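Local coordinates for DegV family protein (Thermus thermophilus, PDB 2DT8) that is a DegV family protein that binds fatty acids, holding palmitic acid in the crystal, where a zinc ion is also bound, at residues 3-17 with 119-133. Residues are numbered along the deposited sequence; the frame is centred on the assembly and turned at random.
Sequences ITLVTDSTSDLPQDL and SLGVGMMVLRAKELL
Leu5 extends from strand 3-8 onto helix 120-133, its CD1 lying 3.6 Å from Lys130 CB and its CD2 4.0 Å from Ala129 CB. Leu133 closes one end, crossing Ile3 at about a right angle, with CD2 3.8 Å from Ile3 CD1. Toward the other end, Leu13 and Leu127 lie alongside each other, pointing opposite ways, with Leu13 CD2 3.8 Å from Leu127 CD1, and Leu13 CD1 rests on Val126 CG1. At Gly123, with no side chain in the way, Ser11 O approaches to 3.6 Å from Gly123 CA. With chi1 at -172°, Ser119 OG points opposite the backbone N and donates to Asp12 OD2 at 2.7 Å, 19° out of the carboxylate plane; Gly261 N and Trp40 NE1 also bind this carboxylate. Behind this layer, Asp8 OD1 forms an Asx turn with Thr10 N, and Asp8 O accepts from Ser11 N and OG. The bent Lys130 chain carries NZ to Leu21 O and two waters, one donating to Ile3 O, the other accepting from Leu5 N. In this alpha/beta layering, strand 3-8, flanked by parallel strands 24-32 and 82-87, runs antiparallel (174°) to segment 120-133; Leu120 packs on strand 225-231, and Ser119's side chain lies about 4 Å from the palmitic acid.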
ATOM      1  N   ILE A   3       9.527   9.171 -19.638  1.00  9.14           N
ATOM      2  CA  ILE A   3       9.494   8.179 -18.577  1.00  7.15           C
ATOM      3  C   ILE A   3       8.056   7.774 -18.294  1.00  9.39           C
ATOM      4  O   ILE A   3       7.186   8.622 -18.081  1.00 13.88           O
ATOM      5  CB  ILE A   3      10.132   8.747 -17.287  1.00  9.79           C
ATOM      6  CG1 ILE A   3      11.584   9.148 -17.580  1.00 11.67           C
ATOM      7  CG2 ILE A   3      10.081   7.703 -16.161  1.00 10.12           C
ATOM      8  CD1 ILE A   3      12.283   9.884 -16.451  1.00 13.67           C
ATOM      9  N   THR A   4       7.814   6.468 -18.319  1.00  7.42           N
ATOM     10  CA  THR A   4       6.488   5.929 -18.052  1.00  8.26           C
ATOM     11  C   THR A   4       6.514   5.209 -16.703  1.00  7.96           C
ATOM     12  O   THR A   4       7.476   4.499 -16.375  1.00  8.13           O
ATOM     13  CB  THR A   4       6.063   4.932 -19.162  1.00  9.10           C
ATOM     14  OG1 THR A   4       5.811   5.655 -20.372  1.00 12.49           O
ATOM     15  CG2 THR A   4       4.806   4.171 -18.766  1.00 10.53           C
ATOM     16  N   LEU A   5       5.462   5.415 -15.922  1.00  5.46           N
ATOM     17  CA  LEU A   5       5.327   4.787 -14.615  1.00  4.86           C
ATOM     18  C   LEU A   5       4.526   3.503 -14.683  1.00  5.41           C
ATOM     19  O   LEU A   5       3.470   3.446 -15.309  1.00  7.29           O
ATOM     20  CB  LEU A   5       4.609   5.711 -13.641  1.00  7.72           C
ATOM     21  CG  LEU A   5       5.432   6.805 -12.990  1.00 13.81           C
ATOM     22  CD1 LEU A   5       4.494   7.865 -12.441  1.00 14.13           C
ATOM     23  CD2 LEU A   5       6.286   6.194 -11.889  1.00 14.34           C
ATOM     24  N   VAL A   6       5.044   2.488 -14.010  1.00  5.47           N
ATOM     25  CA  VAL A   6       4.414   1.183 -13.893  1.00  4.45           C
ATOM     26  C   VAL A   6       4.378   0.837 -12.406  1.00  5.94           C
ATOM     27  O   VAL A   6       5.300   1.162 -11.656  1.00  5.77           O
ATOM     28  CB  VAL A   6       5.225   0.075 -14.618  1.00  4.65           C
ATOM     29  CG1 VAL A   6       4.643  -1.314 -14.290  1.00  5.24           C
ATOM     30  CG2 VAL A   6       5.208   0.317 -16.120  1.00  5.80           C
ATOM     31  N   THR A   7       3.281   0.241 -11.965  1.00  4.89           N
ATOM     32  CA  THR A   7       3.186  -0.202 -10.587  1.00  3.47           C
ATOM     33  C   THR A   7       2.392  -1.507 -10.592  1.00  5.36           C
ATOM     34  O   THR A   7       2.079  -2.030 -11.666  1.00  7.65           O
ATOM     35  CB  THR A   7       2.515   0.878  -9.675  1.00  4.75           C
ATOM     36  OG1 THR A   7       2.615   0.472  -8.301  1.00  4.73           O
ATOM     37  CG2 THR A   7       1.045   1.082 -10.044  1.00  5.12           C
ATOM     38  N   ASP A   8       2.108  -2.057  -9.418  1.00  5.16           N
ATOM     39  CA  ASP A   8       1.317  -3.285  -9.344  1.00  5.01           C
ATOM     40  C   ASP A   8      -0.031  -2.947  -8.711  1.00  6.32           C
ATOM     41  O   ASP A   8      -0.208  -1.856  -8.154  1.00  6.30           O
ATOM     42  CB  ASP A   8       2.070  -4.367  -8.564  1.00  7.81           C
ATOM     43  CG  ASP A   8       2.344  -3.970  -7.141  1.00  8.77           C
ATOM     44  OD1 ASP A   8       1.389  -3.983  -6.343  1.00 10.94           O
ATOM     45  OD2 ASP A   8       3.507  -3.633  -6.813  1.00  7.73           O
ATOM     46  N   SER A   9      -0.983  -3.873  -8.791  1.00  4.28           N
ATOM     47  CA  SER A   9      -2.321  -3.615  -8.275  1.00  5.14           C
ATOM     48  C   SER A   9      -2.409  -3.334  -6.782  1.00  5.84           C
ATOM     49  O   SER A   9      -3.381  -2.720  -6.333  1.00  5.57           O
ATOM     50  CB  SER A   9      -3.259  -4.770  -8.647  1.00  5.69           C
ATOM     51  OG  SER A   9      -2.906  -5.961  -7.985  1.00  5.16           O
ATOM     52  N   THR A  10      -1.417  -3.763  -6.007  1.00  4.38           N
ATOM     53  CA  THR A  10      -1.479  -3.512  -4.574  1.00  6.00           C
ATOM     54  C   THR A  10      -1.236  -2.051  -4.208  1.00  4.58           C
ATOM     55  O   THR A  10      -1.297  -1.697  -3.036  1.00  6.66           O
ATOM     56  CB  THR A  10      -0.519  -4.427  -3.742  1.00  9.37           C
ATOM     57  OG1 THR A  10       0.844  -4.040  -3.949  1.00 10.73           O
ATOM     58  CG2 THR A  10      -0.711  -5.886  -4.124  1.00  8.36           C
ATOM     59  N   SER A  11      -0.951  -1.200  -5.193  1.00  4.77           N
ATOM     60  CA  SER A  11      -0.770   0.222  -4.898  1.00  4.63           C
ATOM     61  C   SER A  11      -2.149   0.832  -4.590  1.00  7.15           C
ATOM     62  O   SER A  11      -2.251   1.957  -4.114  1.00  6.12           O
ATOM     63  CB  SER A  11      -0.103   0.944  -6.074  1.00  5.70           C
ATOM     64  OG  SER A  11      -0.774   0.714  -7.297  1.00 10.68           O
ATOM     65  N   ASP A  12      -3.208   0.072  -4.874  1.00  5.28           N
ATOM     66  CA  ASP A  12      -4.585   0.466  -4.555  1.00  6.56           C
ATOM     67  C   ASP A  12      -4.998   1.885  -4.954  1.00  6.41           C
ATOM     68  O   ASP A  12      -5.692   2.583  -4.202  1.00  7.52           O
ATOM     69  CB  ASP A  12      -4.838   0.270  -3.049  1.00  4.38           C
ATOM     70  CG  ASP A  12      -4.815  -1.202  -2.621  1.00  5.64           C
ATOM     71  OD1 ASP A  12      -4.896  -2.081  -3.509  1.00  5.40           O
ATOM     72  OD2 ASP A  12      -4.726  -1.477  -1.400  1.00  4.32           O
ATOM     73  N   LEU A  13      -4.600   2.300  -6.148  1.00  5.28           N
ATOM     74  CA  LEU A  13      -4.947   3.632  -6.647  1.00  7.13           C
ATOM     75  C   LEU A  13      -6.322   3.635  -7.295  1.00 10.68           C
ATOM     76  O   LEU A  13      -6.658   2.710  -8.025  1.00 12.29           O
ATOM     77  CB  LEU A  13      -3.934   4.071  -7.699  1.00  9.03           C
ATOM     78  CG  LEU A  13      -2.573   4.516  -7.174  1.00 10.21           C
ATOM     79  CD1 LEU A  13      -1.573   4.576  -8.312  1.00 12.80           C
ATOM     80  CD2 LEU A  13      -2.728   5.871  -6.499  1.00 10.39           C
ATOM     81  N   PRO A  14      -7.125   4.678  -7.048  1.00  9.73           N
ATOM     82  CA  PRO A  14      -8.460   4.750  -7.654  1.00 13.22           C
ATOM     83  C   PRO A  14      -8.241   4.805  -9.168  1.00 14.38           C
ATOM     84  O   PRO A  14      -7.205   5.236  -9.657  1.00 11.42           O
ATOM     85  CB  PRO A  14      -9.006   6.077  -7.144  1.00 14.70           C
ATOM     86  CG  PRO A  14      -8.265   6.316  -5.880  1.00 19.60           C
ATOM     87  CD  PRO A  14      -6.875   5.823  -6.158  1.00 13.22           C
ATOM     88  N   GLN A  15      -9.279   4.312  -9.866  1.00 18.64           N
ATOM     89  CA  GLN A  15      -9.191   4.343 -11.313  1.00 22.95           C
ATOM     90  C   GLN A  15      -9.156   5.747 -11.923  1.00 20.68           C
ATOM     91  O   GLN A  15      -8.609   5.972 -12.995  1.00 26.01           O
ATOM     92  CB  GLN A  15     -10.489   3.684 -11.897  1.00 24.96           C
ATOM     93  CG  GLN A  15     -10.611   3.564 -13.429  1.00 24.22           C
ATOM     94  CD  GLN A  15     -10.859   4.889 -14.165  1.00 26.98           C
ATOM     95  OE1 GLN A  15     -11.581   5.782 -13.685  1.00 26.66           O
ATOM     96  NE2 GLN A  15     -10.276   5.005 -15.356  1.00 23.48           N
ATOM     97  N   ASP A  16      -9.790   6.662 -11.168  1.00 24.87           N
ATOM     98  CA  ASP A  16      -9.803   8.031 -11.646  1.00 25.99           C
ATOM     99  C   ASP A  16      -8.521   8.867 -11.576  1.00 25.87           C
ATOM    100  O   ASP A  16      -8.489  10.042 -11.921  1.00 22.89           O
ATOM    101  CB  ASP A  16     -10.800   8.711 -10.791  1.00 29.32           C
ATOM    102  CG  ASP A  16     -10.397   8.750  -9.335  1.00 30.19           C
ATOM    103  OD1 ASP A  16      -9.214   9.040  -9.056  1.00 40.29           O
ATOM    104  OD2 ASP A  16     -11.256   8.500  -8.466  1.00 38.91           O
ATOM    105  N   LEU A  17      -7.474   8.175 -11.092  1.00 22.86           N
ATOM    106  CA  LEU A  17      -6.201   8.861 -10.997  1.00 20.61           C
ATOM    107  C   LEU A  17      -5.223   8.134 -11.921  1.00 13.66           C
ATOM    108  O   LEU A  17      -4.636   8.712 -12.827  1.00 14.77           O
ATOM    109  CB  LEU A  17      -5.689   8.861  -9.567  1.00 21.03           C
ATOM    110  CG  LEU A  17      -6.227   9.889  -8.570  1.00 24.56           C
ATOM    111  CD1 LEU A  17      -5.551   9.677  -7.223  1.00 19.66           C
ATOM    112  CD2 LEU A  17      -5.954  11.297  -9.080  1.00 25.58           C
ATOM    113  N   SER A 119      -0.252  -0.952  -0.278  1.00  4.14           N
ATOM    114  CA  SER A 119      -1.502  -0.238  -0.562  1.00  4.31           C
ATOM    115  C   SER A 119      -1.189   1.203  -1.003  1.00  4.02           C
ATOM    116  O   SER A 119      -0.222   1.424  -1.741  1.00  3.82           O
ATOM    117  CB  SER A 119      -2.421  -0.272   0.672  1.00  4.50           C
ATOM    118  OG  SER A 119      -3.696   0.256   0.362  1.00  5.20           O
ATOM    119  N   LEU A 120      -1.982   2.182  -0.562  1.00  4.91           N
ATOM    120  CA  LEU A 120      -1.730   3.573  -0.953  1.00  5.50           C
ATOM    121  C   LEU A 120      -0.384   4.128  -0.493  1.00  5.67           C
ATOM    122  O   LEU A 120      -0.015   5.243  -0.863  1.00  5.42           O
ATOM    123  CB  LEU A 120      -2.870   4.488  -0.493  1.00  7.84           C
ATOM    124  CG  LEU A 120      -4.055   4.490  -1.458  1.00  6.15           C
ATOM    125  CD1 LEU A 120      -5.130   5.424  -0.925  1.00 10.20           C
ATOM    126  CD2 LEU A 120      -3.602   4.937  -2.839  1.00  8.39           C
ATOM    127  N   GLY A 121       0.344   3.365   0.323  1.00  4.98           N
ATOM    128  CA  GLY A 121       1.681   3.788   0.716  1.00  6.31           C
ATOM    129  C   GLY A 121       2.535   3.740  -0.544  1.00  5.88           C
ATOM    130  O   GLY A 121       3.456   4.540  -0.738  1.00  6.89           O
ATOM    131  N   VAL A 122       2.233   2.780  -1.414  1.00  4.19           N
ATOM    132  CA  VAL A 122       2.942   2.668  -2.685  1.00  6.26           C
ATOM    133  C   VAL A 122       2.286   3.667  -3.639  1.00  4.48           C
ATOM    134  O   VAL A 122       2.954   4.433  -4.337  1.00  5.39           O
ATOM    135  CB  VAL A 122       2.804   1.252  -3.296  1.00  5.83           C
ATOM    136  CG1 VAL A 122       3.558   1.189  -4.620  1.00  7.59           C
ATOM    137  CG2 VAL A 122       3.324   0.202  -2.321  1.00  8.35           C
ATOM    138  N   GLY A 123       0.956   3.673  -3.641  1.00  6.02           N
ATOM    139  CA  GLY A 123       0.221   4.573  -4.511  1.00  6.75           C
ATOM    140  C   GLY A 123       0.584   6.039  -4.369  1.00  5.01           C
ATOM    141  O   GLY A 123       0.693   6.742  -5.386  1.00  5.03           O
HETATM  142  N   MSE A 124       0.776   6.510  -3.138  1.00  4.21           N
HETATM  143  CA  MSE A 124       1.108   7.923  -2.935  1.00  4.75           C
HETATM  144  C   MSE A 124       2.467   8.250  -3.535  1.00  5.40           C
HETATM  145  O   MSE A 124       2.682   9.368  -4.007  1.00  6.11           O
HETATM  146  CB  MSE A 124       1.101   8.296  -1.450  1.00  5.82           C
HETATM  147  CG  MSE A 124       2.244   7.710  -0.655  1.00  5.79           C
HETATM  148 SE   MSE A 124       1.973   8.011   1.230  1.00  8.81          SE
HETATM  149  CE  MSE A 124       3.751   7.559   1.812  1.00  8.29           C
HETATM  150  N   MSE A 125       3.386   7.285  -3.522  1.00  4.96           N
HETATM  151  CA  MSE A 125       4.703   7.523  -4.107  1.00  5.08           C
HETATM  152  C   MSE A 125       4.590   7.541  -5.634  1.00  6.28           C
HETATM  153  O   MSE A 125       5.280   8.304  -6.310  1.00  5.48           O
HETATM  154  CB  MSE A 125       5.697   6.464  -3.637  1.00  8.45           C
HETATM  155  CG  MSE A 125       5.901   6.513  -2.142  1.00  5.91           C
HETATM  156 SE   MSE A 125       7.399   5.477  -1.572  1.00 13.58          SE
HETATM  157  CE  MSE A 125       6.986   5.319   0.287  1.00 13.50           C
ATOM    158  N   VAL A 126       3.717   6.702  -6.185  1.00  5.17           N
ATOM    159  CA  VAL A 126       3.495   6.697  -7.627  1.00  6.00           C
ATOM    160  C   VAL A 126       2.946   8.069  -8.028  1.00  4.28           C
ATOM    161  O   VAL A 126       3.397   8.665  -9.000  1.00  5.35           O
ATOM    162  CB  VAL A 126       2.481   5.594  -8.025  1.00  5.80           C
ATOM    163  CG1 VAL A 126       2.051   5.756  -9.469  1.00  6.86           C
ATOM    164  CG2 VAL A 126       3.100   4.241  -7.816  1.00  8.24           C
ATOM    165  N   LEU A 127       1.984   8.571  -7.262  1.00  5.31           N
ATOM    166  CA  LEU A 127       1.403   9.872  -7.554  1.00  7.16           C
ATOM    167  C   LEU A 127       2.433  10.997  -7.422  1.00  4.71           C
ATOM    168  O   LEU A 127       2.441  11.925  -8.228  1.00  5.92           O
ATOM    169  CB  LEU A 127       0.212  10.136  -6.630  1.00  4.64           C
ATOM    170  CG  LEU A 127      -0.988   9.204  -6.838  1.00  4.98           C
ATOM    171  CD1 LEU A 127      -2.035   9.509  -5.776  1.00 10.81           C
ATOM    172  CD2 LEU A 127      -1.581   9.364  -8.237  1.00  7.15           C
ATOM    173  N   ARG A 128       3.313  10.912  -6.428  1.00  4.70           N
ATOM    174  CA  ARG A 128       4.327  11.954  -6.246  1.00  4.54           C
ATOM    175  C   ARG A 128       5.308  11.925  -7.418  1.00  4.95           C
ATOM    176  O   ARG A 128       5.694  12.973  -7.937  1.00  5.92           O
ATOM    177  CB  ARG A 128       5.071  11.744  -4.931  1.00  6.21           C
ATOM    178  CG  ARG A 128       6.198  12.741  -4.664  1.00  5.02           C
ATOM    179  CD  ARG A 128       5.724  14.180  -4.686  1.00  7.18           C
ATOM    180  NE  ARG A 128       6.780  15.063  -4.182  1.00  6.71           N
ATOM    181  CZ  ARG A 128       6.823  16.377  -4.389  1.00  9.40           C
ATOM    182  NH1 ARG A 128       5.872  16.971  -5.094  1.00 11.73           N
ATOM    183  NH2 ARG A 128       7.821  17.097  -3.892  1.00 11.90           N
ATOM    184  N   ALA A 129       5.703  10.725  -7.843  1.00  5.61           N
ATOM    185  CA  ALA A 129       6.620  10.597  -8.972  1.00  6.28           C
ATOM    186  C   ALA A 129       5.968  11.184 -10.230  1.00  3.92           C
ATOM    187  O   ALA A 129       6.600  11.916 -10.991  1.00  5.59           O
ATOM    188  CB  ALA A 129       6.978   9.118  -9.195  1.00  5.97           C
ATOM    189  N   LYS A 130       4.694  10.874 -10.438  1.00  4.57           N
ATOM    190  CA  LYS A 130       3.973  11.385 -11.599  1.00  4.95           C
ATOM    191  C   LYS A 130       3.912  12.913 -11.588  1.00  6.12           C
ATOM    192  O   LYS A 130       4.115  13.558 -12.615  1.00  7.63           O
ATOM    193  CB  LYS A 130       2.550  10.826 -11.619  1.00  7.48           C
ATOM    194  CG  LYS A 130       1.637  11.588 -12.561  1.00 14.63           C
ATOM    195  CD  LYS A 130       1.689  11.064 -13.990  1.00 22.86           C
ATOM    196  CE  LYS A 130       3.066  10.588 -14.415  1.00 24.98           C
ATOM    197  NZ  LYS A 130       3.016  10.028 -15.790  1.00 30.90           N
ATOM    198  N   GLU A 131       3.606  13.473 -10.425  1.00  6.07           N
ATOM    199  CA  GLU A 131       3.527  14.920 -10.244  1.00  6.17           C
ATOM    200  C   GLU A 131       4.838  15.565 -10.704  1.00  7.95           C
ATOM    201  O   GLU A 131       4.842  16.538 -11.471  1.00  9.43           O
ATOM    202  CB  GLU A 131       3.260  15.224  -8.768  1.00  7.28           C
ATOM    203  CG  GLU A 131       3.230  16.702  -8.417  1.00  8.78           C
ATOM    204  CD  GLU A 131       2.861  16.934  -6.973  1.00 12.64           C
ATOM    205  OE1 GLU A 131       3.353  16.185  -6.098  1.00  9.77           O
ATOM    206  OE2 GLU A 131       2.080  17.872  -6.710  1.00 18.59           O
ATOM    207  N   LEU A 132       5.956  15.007 -10.260  1.00  6.54           N
ATOM    208  CA  LEU A 132       7.254  15.550 -10.637  1.00  7.45           C
ATOM    209  C   LEU A 132       7.587  15.320 -12.108  1.00  7.41           C
ATOM    210  O   LEU A 132       8.095  16.220 -12.782  1.00  6.62           O
ATOM    211  CB  LEU A 132       8.348  14.956  -9.744  1.00  7.51           C
ATOM    212  CG  LEU A 132       8.212  15.334  -8.263  1.00 10.07           C
ATOM    213  CD1 LEU A 132       9.274  14.612  -7.451  1.00 12.23           C
ATOM    214  CD2 LEU A 132       8.351  16.845  -8.097  1.00 12.83           C
ATOM    215  N   LEU A 133       7.313  14.118 -12.604  1.00  6.18           N
ATOM    216  CA  LEU A 133       7.585  13.803 -14.001  1.00  7.23           C
ATOM    217  C   LEU A 133       6.771  14.677 -14.955  1.00  8.72           C
ATOM    218  O   LEU A 133       7.295  15.125 -15.979  1.00  8.86           O
ATOM    219  CB  LEU A 133       7.305  12.322 -14.286  1.00  7.28           C
ATOM    220  CG  LEU A 133       8.261  11.345 -13.600  1.00  8.53           C
ATOM    221  CD1 LEU A 133       7.727   9.934 -13.754  1.00 11.84           C
ATOM    222  CD2 LEU A 133       9.659  11.475 -14.205  1.00  9.20           C
TER
HETATM  223  O   HOH W   1       5.466  10.183 -16.555  1.00 23.17           O
HETATM  224  O   HOH W   2       3.306   7.184 -16.896  1.00 13.61           O